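Local coordinates for protein ATP-dependent DNA helicase (Mycobacterium smegmatis, PDB 5V9X) that couples ATP hydrolysis to 3'-to-5' movement along single-stranded DNA, unwinding RNA:DNA hybrids as a bacterial helicase of the Lhr family, at residues A[122-127]-A[134-139]; A[674-679]-A[684-689]. One frame throughout, in Å; residues are numbered along the deposited sequence.

How the contacts relate
Contacts 1 and 2 follow one another along the chain and lie on opposite sides of its centre. Their centres are about 68 Å apart and their nearest atoms about 54 Å. Contact 1 belongs to the DEAD/DEAH box helicase domain, which carries part of the ATP pocket; the I124 side chain is about 13 Å from the bound AMP-PNP, and the nearest atom of the contact about 19 Å from the DNA. Contact 2 packs a helix end onto a mixed sheet, its nearest atom about 11 Å from the DNA. Each joins a helix to chain that follows it: in contact 1 the approach to the next strand, in contact 2 the next strand itself.

Contact 1: A[122-127]-A[134-139]; sequences TGITRV and PAPSIT
T125 and A135 bring the backbones closest, their CA atoms 5.0 Å apart, where the chain leaves helix 118-130, turns back and runs past the helix flank in extended form toward strand 140-143. The touch between them is methyl to methyl: T125 CG2 meets A135 CB at 3.6 Å. A chi1 of -59° sets T125 OG1 beside the backbone N, from where it bonds to L121 O one helical turn earlier, and swings CG2 to the far side from N, toward A135. OG1 stays 4.2 Å from P136 O, so no hydrogen bond crosses here. One residue earlier on the helix, I124 points its CB toward the extended chain and offers its short branch, CG2 reaching the ring carbon P136 CG at 3.7 Å. The two side chains cross at about a right angle and meet through this methyl and the ring's CG. The rest of I124 leads elsewhere, and its side chain also touches T37 of helix 35-44 and A88 of helix 75-88. A135 lies against E129 of its own helix, while I138 further along packs on L121 and L87. In this RecA-like domain the contact lays the link against the flank of helix 118-130, just before strand 140-143 at the edge of the seven-stranded parallel sheet. With 158 Å² buried and no polar bond across it, the pairing rests on shape and apolar contact, and the one hydroxyl in it is satisfied within the helix.

Contact 2: A[674-679]-A[684-689]; sequences EATGVV and TFVVER
V686 faces T676 and V678 with a methyl for each. With CG1 anti to its backbone N (chi1 172°), that branch lies 4.0 Å from T676 CB, while CG2 meets V678 CG2 at 3.9 Å. The two valines approach at a slant, methyl against methyl, and V686 CG2 also comes near the V679 backbone. Further along the strand, E688 runs out fully extended and crosses the T676 side chain at about a right angle, its OE1 3.7 Å from T676 CG2. This is a van der Waals touch; the carboxylate is gripped from elsewhere, OE1 by the S864 hydroxyl and OE2 by that of T860, which hold this buried acid in position. T676 turns its methyl to the strand and its hydroxyl back toward two acceptors, V678 O and Q672 O in the helix; one proton cannot fully serve both at once. The C=O...OG1 angle at V678 O is 162°, nearly in line with the carbonyl, though this bond is modelled very short and its geometry is approximate. The hydroxyl probably links the end of the helix to the chain that leaves it through G677, whose phi is positive (78°). At the start of the strand T684 OG1 lies 3.2 Å from V679 O, at too poor an angle for a hydrogen bond; it bonds instead to a residue just outside the two segments. The contact thus seats the end of helix 661-676 and the chain after it on one face of strand 684-691, which runs between antiparallel strand 697-702 and parallel strand 854-859. V858 of the latter touches T676 and V686, and helix 865-870 adjoins at A675 and E688.

Contact 1: A[122-127]-A[134-139]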
loop_
_atom_site.group_PDB
_atom_site.type_symbol
_atom_site.label_atom_id
_atom_site.label_comp_id
_atom_site.label_asym_id
_atom_site.label_seq_id
_atom_site.Cartn_x
_atom_site.Cartn_y
_atom_site.Cartn_z
ATOM N N THR A 122 -14.332 -23.934 19.220
ATOM C CA THR A 122 -14.297 -24.573 20.535
ATOM C C THR A 122 -15.578 -24.312 21.323
ATOM O O THR A 122 -16.038 -25.189 22.068
ATOM C CB THR A 122 -13.074 -24.083 21.319
ATOM O OG1 THR A 122 -11.896 -24.724 20.815
ATOM C CG2 THR A 122 -13.211 -24.362 22.816
ATOM N N GLY A 123 -16.174 -23.127 21.161
ATOM C CA GLY A 123 -17.386 -22.801 21.895
ATOM C C GLY A 123 -18.609 -23.540 21.386
ATOM O O GLY A 123 -19.442 -23.993 22.178
ATOM N N ILE A 124 -18.742 -23.657 20.060
ATOM C CA ILE A 124 -19.831 -24.445 19.487
ATOM C C ILE A 124 -19.782 -25.866 20.023
ATOM O O ILE A 124 -20.811 -26.447 20.390
ATOM C CB ILE A 124 -19.762 -24.426 17.948
ATOM C CG1 ILE A 124 -19.762 -22.992 17.409
ATOM C CG2 ILE A 124 -20.918 -25.220 17.353
ATOM C CD1 ILE A 124 -21.010 -22.228 17.716
ATOM N N THR A 125 -18.577 -26.436 20.099
ATOM C CA THR A 125 -18.408 -27.793 20.608
ATOM C C THR A 125 -18.837 -27.891 22.066
ATOM O O THR A 125 -19.549 -28.824 22.455
ATOM C CB THR A 125 -16.949 -28.222 20.450
ATOM O OG1 THR A 125 -16.584 -28.172 19.064
ATOM C CG2 THR A 125 -16.736 -29.632 20.990
ATOM N N ARG A 126 -18.396 -26.939 22.892
ATOM C CA ARG A 126 -18.770 -26.942 24.301
ATOM C C ARG A 126 -20.282 -26.854 24.468
ATOM O O ARG A 126 -20.867 -27.561 25.298
ATOM C CB ARG A 126 -18.072 -25.787 25.023
ATOM C CG ARG A 126 -18.132 -25.846 26.541
ATOM C CD ARG A 126 -19.226 -24.950 27.091
ATOM N NE ARG A 126 -19.054 -23.565 26.668
ATOM C CZ ARG A 126 -19.976 -22.620 26.813
ATOM N NH1 ARG A 126 -21.143 -22.911 27.372
ATOM N NH2 ARG A 126 -19.734 -21.385 26.397
ATOM N N VAL A 127 -20.934 -26.002 23.673
ATOM C CA VAL A 127 -22.381 -25.845 23.775
ATOM C C VAL A 127 -23.098 -27.070 23.217
ATOM O O VAL A 127 -24.074 -27.554 23.805
ATOM C CB VAL A 127 -22.820 -24.551 23.065
ATOM C CG1 VAL A 127 -24.334 -24.457 23.012
ATOM C CG2 VAL A 127 -22.233 -23.339 23.775
ATOM N N PRO A 134 -24.042 -34.107 19.159
ATOM C CA PRO A 134 -22.683 -34.401 18.691
ATOM C C PRO A 134 -21.954 -33.127 18.291
ATOM O O PRO A 134 -22.547 -32.192 17.745
ATOM C CB PRO A 134 -22.911 -35.321 17.486
ATOM C CG PRO A 134 -24.267 -34.957 16.996
ATOM C CD PRO A 134 -25.064 -34.619 18.227
ATOM N N ALA A 135 -20.659 -33.099 18.573
ATOM C CA ALA A 135 -19.857 -31.934 18.243
ATOM C C ALA A 135 -19.635 -31.857 16.733
ATOM O O ALA A 135 -19.442 -32.888 16.081
ATOM C CB ALA A 135 -18.512 -31.990 18.964
ATOM N N PRO A 136 -19.671 -30.663 16.151
ATOM C CA PRO A 136 -19.303 -30.519 14.741
ATOM C C PRO A 136 -17.796 -30.574 14.550
ATOM O O PRO A 136 -17.016 -30.188 15.424
ATOM C CB PRO A 136 -19.855 -29.137 14.373
ATOM C CG PRO A 136 -19.859 -28.388 15.658
ATOM C CD PRO A 136 -20.180 -29.404 16.723
ATOM N N SER A 137 -17.391 -31.073 13.385
ATOM C CA SER A 137 -15.981 -31.163 13.008
ATOM C C SER A 137 -15.749 -30.178 11.867
ATOM O O SER A 137 -16.093 -30.454 10.716
ATOM C CB SER A 137 -15.600 -32.583 12.604
ATOM O OG SER A 137 -15.823 -32.799 11.220
ATOM N N ILE A 138 -15.163 -29.031 12.194
ATOM C CA ILE A 138 -14.906 -27.964 11.233
ATOM C C ILE A 138 -13.397 -27.787 11.133
ATOM O O ILE A 138 -12.745 -27.388 12.108
ATOM C CB ILE A 138 -15.594 -26.653 11.639
ATOM C CG1 ILE A 138 -17.116 -26.818 11.593
ATOM C CG2 ILE A 138 -15.134 -25.510 10.750
ATOM C CD1 ILE A 138 -17.879 -25.660 12.203
ATOM N N THR A 139 -12.840 -28.077 9.961
ATOM C CA THR A 139 -11.404 -27.982 9.743
ATOM C C THR A 139 -11.025 -26.594 9.238
ATOM O O THR A 139 -11.804 -25.922 8.558
ATOM C CB THR A 139 -10.938 -29.046 8.747
ATOM O OG1 THR A 139 -11.708 -28.949 7.543
ATOM C CG2 THR A 139 -11.115 -30.433 9.332
#

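Contact 2: A[674-679]-A[684-689]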
loop_
_atom_site.group_PDB
_atom_site.type_symbol
_atom_site.label_atom_id
_atom_site.label_comp_id
_atom_site.label_asym_id
_atom_site.label_seq_id
_atom_site.Cartn_x
_atom_site.Cartn_y
_atom_site.Cartn_z
ATOM N N GLU A 674 10.503 33.967 8.019
ATOM C CA GLU A 674 11.582 34.949 7.980
ATOM C C GLU A 674 12.431 34.809 6.724
ATOM O O GLU A 674 13.049 35.784 6.284
ATOM C CB GLU A 674 12.466 34.816 9.220
ATOM C CG GLU A 674 11.778 35.164 10.527
ATOM C CD GLU A 674 12.652 34.876 11.732
ATOM O OE1 GLU A 674 13.804 34.434 11.541
ATOM O OE2 GLU A 674 12.186 35.088 12.872
ATOM N N ALA A 675 12.476 33.618 6.133
ATOM C CA ALA A 675 13.349 33.391 4.989
ATOM C C ALA A 675 12.690 33.749 3.659
ATOM O O ALA A 675 13.346 34.335 2.789
ATOM C CB ALA A 675 13.815 31.934 4.969
ATOM N N THR A 676 11.409 33.414 3.476
ATOM C CA THR A 676 10.713 33.688 2.223
ATOM C C THR A 676 9.530 34.637 2.408
ATOM O O THR A 676 8.702 34.766 1.501
ATOM C CB THR A 676 10.232 32.396 1.562
ATOM O OG1 THR A 676 9.386 31.670 2.463
ATOM C CG2 THR A 676 11.414 31.522 1.166
ATOM N N GLY A 677 9.424 35.304 3.556
ATOM C CA GLY A 677 8.335 36.232 3.773
ATOM C C GLY A 677 7.029 35.539 4.103
ATOM O O GLY A 677 6.385 35.854 5.111
ATOM N N VAL A 678 6.635 34.582 3.262
ATOM C CA VAL A 678 5.432 33.785 3.455
ATOM C C VAL A 678 5.816 32.315 3.372
ATOM O O VAL A 678 6.889 31.955 2.881
ATOM C CB VAL A 678 4.336 34.114 2.418
ATOM C CG1 VAL A 678 3.954 35.588 2.495
ATOM C CG2 VAL A 678 4.808 33.750 1.015
ATOM N N VAL A 679 4.919 31.460 3.850
ATOM C CA VAL A 679 5.170 30.022 3.827
ATOM C C VAL A 679 4.309 29.371 2.749
ATOM O O VAL A 679 3.180 29.815 2.493
ATOM C CB VAL A 679 4.927 29.383 5.206
ATOM C CG1 VAL A 679 5.644 30.178 6.292
ATOM C CG2 VAL A 679 3.438 29.258 5.507
ATOM N N THR A 684 -0.776 29.391 -1.815
ATOM C CA THR A 684 0.390 30.171 -2.221
ATOM C C THR A 684 1.575 29.237 -2.425
ATOM O O THR A 684 2.012 28.573 -1.480
ATOM C CB THR A 684 0.745 31.243 -1.179
ATOM O OG1 THR A 684 1.374 30.625 -0.049
ATOM C CG2 THR A 684 -0.496 31.983 -0.704
ATOM N N PHE A 685 2.087 29.186 -3.652
ATOM C CA PHE A 685 3.364 28.548 -3.931
ATOM C C PHE A 685 4.477 29.580 -3.797
ATOM O O PHE A 685 4.267 30.776 -4.019
ATOM C CB PHE A 685 3.399 27.947 -5.341
ATOM C CG PHE A 685 2.438 26.807 -5.557
ATOM C CD1 PHE A 685 1.765 26.222 -4.497
ATOM C CD2 PHE A 685 2.221 26.311 -6.835
ATOM C CE1 PHE A 685 0.887 25.174 -4.712
ATOM C CE2 PHE A 685 1.349 25.264 -7.054
ATOM C CZ PHE A 685 0.680 24.695 -5.993
ATOM N N VAL A 686 5.667 29.112 -3.435
ATOM C CA VAL A 686 6.834 29.975 -3.291
ATOM C C VAL A 686 7.930 29.464 -4.215
ATOM O O VAL A 686 8.331 28.297 -4.125
ATOM C CB VAL A 686 7.332 30.037 -1.840
ATOM C CG1 VAL A 686 8.652 30.792 -1.774
ATOM C CG2 VAL A 686 6.293 30.701 -0.953
ATOM N N VAL A 687 8.416 30.337 -5.090
ATOM C CA VAL A 687 9.563 30.047 -5.938
ATOM C C VAL A 687 10.774 30.723 -5.310
ATOM O O VAL A 687 10.844 31.955 -5.234
ATOM C CB VAL A 687 9.333 30.516 -7.381
ATOM C CG1 VAL A 687 10.604 30.361 -8.192
ATOM C CG2 VAL A 687 8.197 29.721 -8.008
ATOM N N GLU A 688 11.727 29.918 -4.852
ATOM C CA GLU A 688 12.890 30.397 -4.120
ATOM C C GLU A 688 14.133 30.212 -4.975
ATOM O O GLU A 688 14.326 29.150 -5.573
ATOM C CB GLU A 688 13.037 29.653 -2.792
ATOM C CG GLU A 688 14.296 29.991 -2.025
ATOM C CD GLU A 688 14.314 29.362 -0.650
ATOM O OE1 GLU A 688 13.309 28.721 -0.275
ATOM O OE2 GLU A 688 15.331 29.509 0.057
ATOM N N ARG A 689 14.972 31.243 -5.027
ATOM C CA ARG A 689 16.171 31.223 -5.849
ATOM C C ARG A 689 17.382 31.632 -5.022
ATOM O O ARG A 689 17.302 32.538 -4.187
ATOM C CB ARG A 689 16.028 32.152 -7.061
ATOM C CG ARG A 689 17.195 32.086 -8.031
ATOM C CD ARG A 689 17.000 32.999 -9.233
ATOM N NE ARG A 689 16.700 34.375 -8.843
ATOM C CZ ARG A 689 15.482 34.908 -8.871
ATOM N NH1 ARG A 689 14.450 34.180 -9.274
ATOM N NH2 ARG A 689 15.295 36.167 -8.499
#